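Local atomic coordinates of CmeC (Campylobacter jejuni, PDB entry 4MT4), a protein that forms a trimeric outer membrane channel of the outer membrane factor family and probably serves as the exit duct of an efflux pump. Residues 44-47 / 48-52; 437-440 / 441-445. All blocks are in the same frame, centred on the assembly; numbering follows the deposited sequence.

Overall arrangement
Each contact is a short run of helix, a little over two turns, contact 1 at the start of helix 44-56 and contact 2 at the end of helix 411-445. Their centres lie 18 Å apart and their nearest atoms about 7 Å apart, so they do not touch. Helix 129-195 joins them indirectly: Val160 meets Val50 of contact 1 and Val440 of contact 2. The adjacent loop residues Trp38 and Trp37 touch contacts 1 and 2 respectively. Contacts 1 and 2 fall in different outer membrane efflux protein ranges, and no other chain of the trimer touches either. The lipid pocket of Cys1, Ile124, Asp125 and Leu126 includes none of their residues.

Contact 1. Residues 44-47 / 48-52; sequences ENLN and KVVDL
Leu46 carries the apolar part of this stretch of helix, its CD1 resting 4.1 Å from Val49 CG1 and 4.2 Å from Val50 CG2. One leucine methyl thus meets a branch of each valine, and the side chains pass one another at a slant. With CG swung opposite the backbone N (chi1 176°), the end of Leu46 comes back toward the valines although its CB points away from them. Val49 adopts the less common placement for a helical valine, chi1 81°, which sets CG1 between the backbone N and carbonyl carbon and brings it 3.2 Å from Leu46 O. The same oxygen accepts the N-H of Val50, an i to i+4 bond of 3.1 Å, so it is hemmed in by valine methyls as well as bonded.

On the polar side, Lys48 lays its CG 3.2 Å from Glu44 O, the carbonyl that receives the Lys48 N-H. Its chain bends only at the last torsion, and NZ stays 5.0 Å from Glu44 OE1, too far for a salt bridge, though the opposite charges probably attract. That carboxylate instead takes a weak bond from Asn47 ND2, long at 3.5 Å but nearly straight (168°). Asn47 O has two donors: the Asp51 N-H and a water at 2.8 Å, which also reaches Asp51 OD1 weakly.

Just ahead of the helix, Asp43 OD1 accepts bonds from Asn45 ND2 and Leu46 N, linking the residue before the helix to its first turn, in the second case weakly. Leu46 also touches Tyr163 and Val49 meets Thr159, both on helix 129-195, while Val49 further contacts Leu232 and Thr236 on helix 201-236; this short helix therefore packs its apolar face against two long helices.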
loop_
_atom_site.group_PDB
_atom_site.type_symbol
_atom_site.label_atom_id
_atom_site.label_comp_id
_atom_site.label_asym_id
_atom_site.label_seq_id
_atom_site.Cartn_x
_atom_site.Cartn_y
_atom_site.Cartn_z
ATOM N N GLU B 44 -25.993 20.879 -12.273
ATOM C CA GLU B 44 -26.145 19.992 -13.419
ATOM C C GLU B 44 -24.785 19.543 -13.943
ATOM O O GLU B 44 -24.652 18.443 -14.481
ATOM C CB GLU B 44 -26.947 20.672 -14.531
ATOM C CG GLU B 44 -27.648 19.692 -15.460
ATOM C CD GLU B 44 -28.648 18.817 -14.727
ATOM O OE1 GLU B 44 -28.418 17.592 -14.639
ATOM O OE2 GLU B 44 -29.665 19.355 -14.238
ATOM N N ASN B 45 -23.776 20.396 -13.781
ATOM C CA ASN B 45 -22.415 20.049 -14.173
ATOM C C ASN B 45 -21.867 18.928 -13.298
ATOM O O ASN B 45 -21.178 18.027 -13.779
ATOM C CB ASN B 45 -21.499 21.272 -14.091
ATOM C CG ASN B 45 -22.090 22.491 -14.774
ATOM O OD1 ASN B 45 -22.002 22.640 -15.992
ATOM N ND2 ASN B 45 -22.694 23.375 -13.986
ATOM N N LEU B 46 -22.179 18.995 -12.008
ATOM C CA LEU B 46 -21.765 17.968 -11.062
ATOM C C LEU B 46 -22.446 16.639 -11.373
ATOM O O LEU B 46 -21.827 15.582 -11.287
ATOM C CB LEU B 46 -22.077 18.399 -9.626
ATOM C CG LEU B 46 -21.780 17.388 -8.515
ATOM C CD1 LEU B 46 -20.313 16.985 -8.524
ATOM C CD2 LEU B 46 -22.181 17.942 -7.155
ATOM N N ASN B 47 -23.721 16.703 -11.743
ATOM C CA ASN B 47 -24.484 15.505 -12.076
ATOM C C ASN B 47 -23.910 14.783 -13.290
ATOM O O ASN B 47 -23.879 13.553 -13.335
ATOM C CB ASN B 47 -25.952 15.857 -12.324
ATOM C CG ASN B 47 -26.636 16.404 -11.086
ATOM O OD1 ASN B 47 -26.184 16.180 -9.964
ATOM N ND2 ASN B 47 -27.737 17.121 -11.284
ATOM N N LYS B 48 -23.452 15.558 -14.268
ATOM C CA LYS B 48 -22.879 14.995 -15.485
ATOM C C LYS B 48 -21.548 14.304 -15.217
ATOM O O LYS B 48 -21.264 13.253 -15.789
ATOM C CB LYS B 48 -22.689 16.081 -16.544
ATOM C CG LYS B 48 -23.980 16.654 -17.094
ATOM C CD LYS B 48 -23.703 17.666 -18.190
ATOM C CE LYS B 48 -24.970 18.389 -18.609
ATOM N NZ LYS B 48 -26.021 17.444 -19.072
ATOM N N VAL B 49 -20.732 14.893 -14.349
ATOM C CA VAL B 49 -19.403 14.354 -14.083
ATOM C C VAL B 49 -19.485 13.127 -13.175
ATOM O O VAL B 49 -18.578 12.297 -13.158
ATOM C CB VAL B 49 -18.469 15.418 -13.455
ATOM C CG1 VAL B 49 -18.721 15.557 -11.964
ATOM C CG2 VAL B 49 -17.014 15.067 -13.718
ATOM N N VAL B 50 -20.580 13.002 -12.432
ATOM C CA VAL B 50 -20.799 11.826 -11.598
ATOM C C VAL B 50 -21.220 10.647 -12.470
ATOM O O VAL B 50 -20.770 9.516 -12.271
ATOM C CB VAL B 50 -21.867 12.084 -10.510
ATOM C CG1 VAL B 50 -22.310 10.780 -9.863
ATOM C CG2 VAL B 50 -21.332 13.046 -9.461
ATOM N N ASP B 51 -22.080 10.923 -13.447
ATOM C CA ASP B 51 -22.513 9.908 -14.402
ATOM C C ASP B 51 -21.335 9.389 -15.218
ATOM O O ASP B 51 -21.267 8.203 -15.537
ATOM C CB ASP B 51 -23.589 10.463 -15.337
ATOM C CG ASP B 51 -24.941 10.592 -14.661
ATOM O OD1 ASP B 51 -25.123 9.997 -13.579
ATOM O OD2 ASP B 51 -25.824 11.280 -15.216
ATOM N N LEU B 52 -20.413 10.285 -15.554
ATOM C CA LEU B 52 -19.205 9.908 -16.279
ATOM C C LEU B 52 -18.347 8.964 -15.446
ATOM O O LEU B 52 -17.758 8.019 -15.973
ATOM C CB LEU B 52 -18.402 11.151 -16.670
ATOM C CG LEU B 52 -18.922 11.956 -17.863
ATOM C CD1 LEU B 52 -18.251 13.320 -17.933
ATOM C CD2 LEU B 52 -18.695 11.178 -19.149
HETATM O O HOH W 1 -25.616 12.461 -11.467
#

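Contact 2. Residues 437-440 / 441-445; sequences NSIV and DVIKA
Asn437 O receives the N-H of Asp441 at 3.0 Å, the first of the i to i+4 bonds here, and lies close to that residue's carboxylate as well. Asp441 OD2 is 3.2 Å from Asn437 O, a pairing of two acceptors that is probably unfavourable; Gln161 NE2, which donates to Asn437 O and to Asp441 OD1, may ease it. A long salt bridge of 3.6 Å from Lys444 NZ reaches the same OD1, so the carboxylate is held by an amide and, more loosely, by an ammonium group.

Ser438 turns its hydroxyl back to Tyr435 O, while Ser438 O accepts a weak bond from Val442 N; Val442 CG2 lies beside that oxygen at 3.3 Å. This stretch belongs to the last part of helix 411-445, one of the long helices that build the periplasmic alpha-barrel in TolC-like channels.

Ile439 supplies the apolar touch, CG2 to Ile443 CD1 at 4.0 Å, with the two chains slanting across each other. An extended chi2 (177°) carries Ile443 CD1 out to that methyl, and CG1 passes 3.2 Å from Ile439 O, whose bond from Ile443 N is almost straight at 170°.

Val440 O meets Lys444 N at 2.6 Å, a short bond with the donor nearly in line with the C=O. Beyond this stretch of helix, Ile439 packs on Phe258, Ile260 and Arg376, and the Val440 side chain packs against Gln161 of helix 129-195 and Trp37, which Ile443 also touches.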
loop_
_atom_site.group_PDB
_atom_site.type_symbol
_atom_site.label_atom_id
_atom_site.label_comp_id
_atom_site.label_asym_id
_atom_site.label_seq_id
_atom_site.Cartn_x
_atom_site.Cartn_y
_atom_site.Cartn_z
ATOM N N ASN B 437 -17.504 19.852 0.760
ATOM C CA ASN B 437 -16.893 18.543 0.948
ATOM C C ASN B 437 -17.167 17.974 2.336
ATOM O O ASN B 437 -17.084 16.763 2.546
ATOM C CB ASN B 437 -15.383 18.616 0.708
ATOM C CG ASN B 437 -15.034 18.833 -0.751
ATOM O OD1 ASN B 437 -15.883 18.697 -1.631
ATOM N ND2 ASN B 437 -13.774 19.162 -1.015
ATOM N N SER B 438 -17.486 18.851 3.282
ATOM C CA SER B 438 -17.827 18.417 4.632
ATOM C C SER B 438 -19.187 17.733 4.619
ATOM O O SER B 438 -19.440 16.817 5.402
ATOM C CB SER B 438 -17.832 19.596 5.607
ATOM O OG SER B 438 -18.970 20.419 5.413
ATOM N N ILE B 439 -20.058 18.185 3.723
ATOM C CA ILE B 439 -21.364 17.563 3.538
ATOM C C ILE B 439 -21.191 16.140 3.026
ATOM O O ILE B 439 -21.835 15.209 3.506
ATOM C CB ILE B 439 -22.242 18.356 2.547
ATOM C CG1 ILE B 439 -22.419 19.799 3.020
ATOM C CG2 ILE B 439 -23.594 17.687 2.380
ATOM C CD1 ILE B 439 -23.118 19.922 4.354
ATOM N N VAL B 440 -20.304 15.984 2.049
ATOM C CA VAL B 440 -20.026 14.689 1.443
ATOM C C VAL B 440 -19.449 13.704 2.459
ATOM O O VAL B 440 -19.829 12.533 2.483
ATOM C CB VAL B 440 -19.047 14.831 0.258
ATOM C CG1 VAL B 440 -18.767 13.477 -0.376
ATOM C CG2 VAL B 440 -19.608 15.797 -0.772
ATOM N N ASP B 441 -18.535 14.188 3.297
ATOM C CA ASP B 441 -17.904 13.354 4.315
ATOM C C ASP B 441 -18.933 12.756 5.269
ATOM O O ASP B 441 -18.826 11.596 5.659
ATOM C CB ASP B 441 -16.864 14.158 5.101
ATOM C CG ASP B 441 -15.591 14.392 4.309
ATOM O OD1 ASP B 441 -15.258 13.544 3.454
ATOM O OD2 ASP B 441 -14.920 15.421 4.542
ATOM N N VAL B 442 -19.930 13.556 5.638
ATOM C CA VAL B 442 -21.020 13.086 6.485
ATOM C C VAL B 442 -21.840 12.028 5.757
ATOM O O VAL B 442 -22.119 10.961 6.303
ATOM C CB VAL B 442 -21.950 14.239 6.914
ATOM C CG1 VAL B 442 -23.158 13.697 7.666
ATOM C CG2 VAL B 442 -21.194 15.245 7.763
ATOM N N ILE B 443 -22.221 12.335 4.522
ATOM C CA ILE B 443 -22.962 11.397 3.686
ATOM C C ILE B 443 -22.179 10.100 3.490
ATOM O O ILE B 443 -22.739 9.006 3.578
ATOM C CB ILE B 443 -23.291 12.013 2.307
ATOM C CG1 ILE B 443 -24.176 13.253 2.475
ATOM C CG2 ILE B 443 -23.969 10.988 1.411
ATOM C CD1 ILE B 443 -24.481 13.973 1.176
ATOM N N LYS B 444 -20.880 10.232 3.238
ATOM C CA LYS B 444 -20.008 9.078 3.045
ATOM C C LYS B 444 -19.910 8.228 4.308
ATOM O O LYS B 444 -19.930 6.999 4.246
ATOM C CB LYS B 444 -18.609 9.529 2.621
ATOM C CG LYS B 444 -17.646 8.386 2.324
ATOM C CD LYS B 444 -16.194 8.827 2.443
ATOM C CE LYS B 444 -15.895 10.030 1.564
ATOM N NZ LYS B 444 -14.475 10.463 1.681
ATOM N N ALA B 445 -19.804 8.892 5.455
ATOM C CA ALA B 445 -19.627 8.205 6.732
ATOM C C ALA B 445 -20.874 7.430 7.145
ATOM O O ALA B 445 -20.794 6.479 7.920
ATOM C CB ALA B 445 -19.248 9.201 7.816
#